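Local atomic coordinates of Serine/threonine-protein kinase Tel1 (Chaetomium thermophilum, PDB entry 6SKY), a protein that probably acts as a DNA damage sensor, a serine/threonine protein kinase that activates checkpoint signalling after genotoxic stress and phosphorylates histone H2A at damage sites. Residues I1546-A1552 / M1587-N1593. Sequence-based numbering, arbitrary orientation.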
loop_
_atom_site.group_PDB
_atom_site.type_symbol
_atom_site.label_atom_id
_atom_site.label_comp_id
_atom_site.label_asym_id
_atom_site.label_seq_id
_atom_site.Cartn_x
_atom_site.Cartn_y
_atom_site.Cartn_z
ATOM N N ILE A 1546 -55.150 38.285 -10.259
ATOM C CA ILE A 1546 -54.333 37.455 -11.135
ATOM C C ILE A 1546 -54.811 37.602 -12.569
ATOM O O ILE A 1546 -55.867 38.186 -12.830
ATOM C CB ILE A 1546 -54.360 35.979 -10.708
ATOM C CG1 ILE A 1546 -55.799 35.501 -10.554
ATOM C CG2 ILE A 1546 -53.581 35.775 -9.432
ATOM C CD1 ILE A 1546 -55.909 34.083 -10.094
ATOM N N ARG A 1547 -54.024 37.095 -13.503
ATOM C CA ARG A 1547 -54.406 36.983 -14.896
ATOM C C ARG A 1547 -54.884 35.564 -15.178
ATOM O O ARG A 1547 -55.115 34.769 -14.265
ATOM C CB ARG A 1547 -53.236 37.378 -15.793
ATOM C CG ARG A 1547 -52.921 38.854 -15.789
ATOM C CD ARG A 1547 -51.599 39.127 -16.478
ATOM N NE ARG A 1547 -51.438 38.348 -17.704
ATOM C CZ ARG A 1547 -50.613 37.314 -17.828
ATOM N NH1 ARG A 1547 -49.872 36.929 -16.801
ATOM N NH2 ARG A 1547 -50.531 36.663 -18.978
ATOM N N ALA A 1548 -55.034 35.234 -16.459
ATOM C CA ALA A 1548 -55.555 33.924 -16.828
ATOM C C ALA A 1548 -54.521 32.824 -16.617
ATOM O O ALA A 1548 -54.882 31.677 -16.332
ATOM C CB ALA A 1548 -56.030 33.945 -18.280
ATOM N N SER A 1549 -53.240 33.145 -16.763
ATOM C CA SER A 1549 -52.158 32.181 -16.620
ATOM C C SER A 1549 -51.337 32.501 -15.378
ATOM O O SER A 1549 -51.662 33.402 -14.603
ATOM C CB SER A 1549 -51.272 32.176 -17.865
ATOM O OG SER A 1549 -50.357 33.257 -17.840
ATOM N N GLY A 1550 -50.258 31.747 -15.193
ATOM C CA GLY A 1550 -49.350 31.958 -14.083
ATOM C C GLY A 1550 -47.921 32.096 -14.567
ATOM O O GLY A 1550 -47.548 31.561 -15.611
ATOM N N ASN A 1551 -47.118 32.827 -13.797
ATOM C CA ASN A 1551 -45.711 33.018 -14.107
ATOM C C ASN A 1551 -44.909 32.899 -12.823
ATOM O O ASN A 1551 -45.464 32.765 -11.730
ATOM C CB ASN A 1551 -45.460 34.365 -14.795
ATOM C CG ASN A 1551 -46.018 35.531 -14.018
ATOM O OD1 ASN A 1551 -45.484 35.918 -12.984
ATOM N ND2 ASN A 1551 -47.092 36.112 -14.525
ATOM N N ALA A 1552 -43.587 32.947 -12.959
ATOM C CA ALA A 1552 -42.687 32.833 -11.821
ATOM C C ALA A 1552 -41.826 34.072 -11.628
ATOM O O ALA A 1552 -40.867 34.027 -10.854
ATOM C CB ALA A 1552 -41.800 31.600 -11.969
ATOM N N MET A 1587 -55.221 26.250 -12.408
ATOM C CA MET A 1587 -55.367 27.512 -13.124
ATOM C C MET A 1587 -54.015 28.154 -13.403
ATOM O O MET A 1587 -53.734 28.553 -14.536
ATOM C CB MET A 1587 -56.246 28.481 -12.343
ATOM C CG MET A 1587 -56.417 29.802 -13.055
ATOM S SD MET A 1587 -56.887 31.139 -11.958
ATOM C CE MET A 1587 -57.100 32.461 -13.138
ATOM N N LEU A 1588 -53.168 28.269 -12.379
ATOM C CA LEU A 1588 -51.884 28.942 -12.544
ATOM C C LEU A 1588 -50.947 28.132 -13.429
ATOM O O LEU A 1588 -50.437 28.629 -14.437
ATOM C CB LEU A 1588 -51.239 29.185 -11.183
ATOM C CG LEU A 1588 -51.980 30.079 -10.199
ATOM C CD1 LEU A 1588 -51.276 30.063 -8.861
ATOM C CD2 LEU A 1588 -52.071 31.485 -10.741
ATOM N N CYS A 1589 -50.712 26.879 -13.064
ATOM C CA CYS A 1589 -49.697 26.050 -13.695
ATOM C C CYS A 1589 -50.178 25.365 -14.962
ATOM O O CYS A 1589 -49.424 24.577 -15.537
ATOM C CB CYS A 1589 -49.215 25.000 -12.700
ATOM S SG CYS A 1589 -48.996 25.650 -11.037
ATOM N N GLY A 1590 -51.408 25.626 -15.402
ATOM C CA GLY A 1590 -51.886 25.003 -16.624
ATOM C C GLY A 1590 -51.187 25.544 -17.854
ATOM O O GLY A 1590 -50.819 24.786 -18.754
ATOM N N VAL A 1591 -51.011 26.860 -17.914
ATOM C CA VAL A 1591 -50.189 27.525 -18.916
ATOM C C VAL A 1591 -49.253 28.439 -18.144
ATOM O O VAL A 1591 -49.705 29.382 -17.484
ATOM C CB VAL A 1591 -51.023 28.311 -19.935
ATOM C CG1 VAL A 1591 -50.217 29.455 -20.528
ATOM C CG2 VAL A 1591 -51.491 27.391 -21.033
ATOM N N PHE A 1592 -47.962 28.147 -18.194
ATOM C CA PHE A 1592 -46.984 28.781 -17.327
ATOM C C PHE A 1592 -46.040 29.646 -18.148
ATOM O O PHE A 1592 -46.091 29.677 -19.379
ATOM C CB PHE A 1592 -46.213 27.718 -16.535
ATOM C CG PHE A 1592 -45.648 28.210 -15.237
ATOM C CD1 PHE A 1592 -46.467 28.459 -14.168
ATOM C CD2 PHE A 1592 -44.293 28.396 -15.084
ATOM C CE1 PHE A 1592 -45.947 28.902 -12.980
ATOM C CE2 PHE A 1592 -43.778 28.837 -13.901
ATOM C CZ PHE A 1592 -44.604 29.086 -12.849
ATOM N N ASN A 1593 -45.170 30.362 -17.444
ATOM C CA ASN A 1593 -44.197 31.235 -18.089
ATOM C C ASN A 1593 -42.957 31.256 -17.202
ATOM O O ASN A 1593 -42.900 32.016 -16.232
ATOM C CB ASN A 1593 -44.771 32.628 -18.289
ATOM C CG ASN A 1593 -43.770 33.591 -18.872
ATOM O OD1 ASN A 1593 -43.677 33.744 -20.087
ATOM N ND2 ASN A 1593 -43.017 34.257 -18.008
#
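The amide of G1550 points almost straight at the carbonyl of V1591, giving a weak hydrogen bond (N to O 3.3 Å, 176°). Two residues on, a second weak bond runs from A1552 N to N1593 O at 3.5 Å, while G1550 O receives the CA-H of F1592 (O to CA 3.3 Å). The two extended backbones thus run roughly the same way, in a parallel, beta-like pairing. A side chain at G1550 would point toward the L1588 carbonyl, consistent with glycine at this close approach (CA to CA 4.2 Å).

The tightly packed part joins this backbone to F1592 and to the meeting of M1587 with I1546. With CG of F1592 anti to the backbone N (chi1 -155°), its ring turns back toward segment 1546-1552: the CA of N1551 lies over one face, offset toward the rim, and the small methyl of A1552 approaches obliquely, its CB 3.9 Å from CZ. L1588 O lies at the ring's edge, in plane. Y1629, edge-to-face, and W1632 add aromatic contacts from helix 1627-1644. If F1592 were replaced by an alanine, loss of the ring would probably open a gap beside N1551 and A1552 and leave Y1629 and W1632 without their partner. N1551, also buried, turns its amide oxygen elsewhere, to the hydroxyl of T1556.

Toward the start of both segments, M1587 and I1546 meet tip to tip, CD1 of I1546 3.6 Å from SD; methionine's extended chain carries SD and CE out from the helix end. The solvent side is looser: V1591 and N1593 are exposed and make sparse side-chain contacts, CB of N1593 lying 4.0 Å from CB of N1551, and exposed R1547 extends to a salt bridge with E1558. The arrangement is a pairing of two interhelical loops in the alpha solenoid of this kinase.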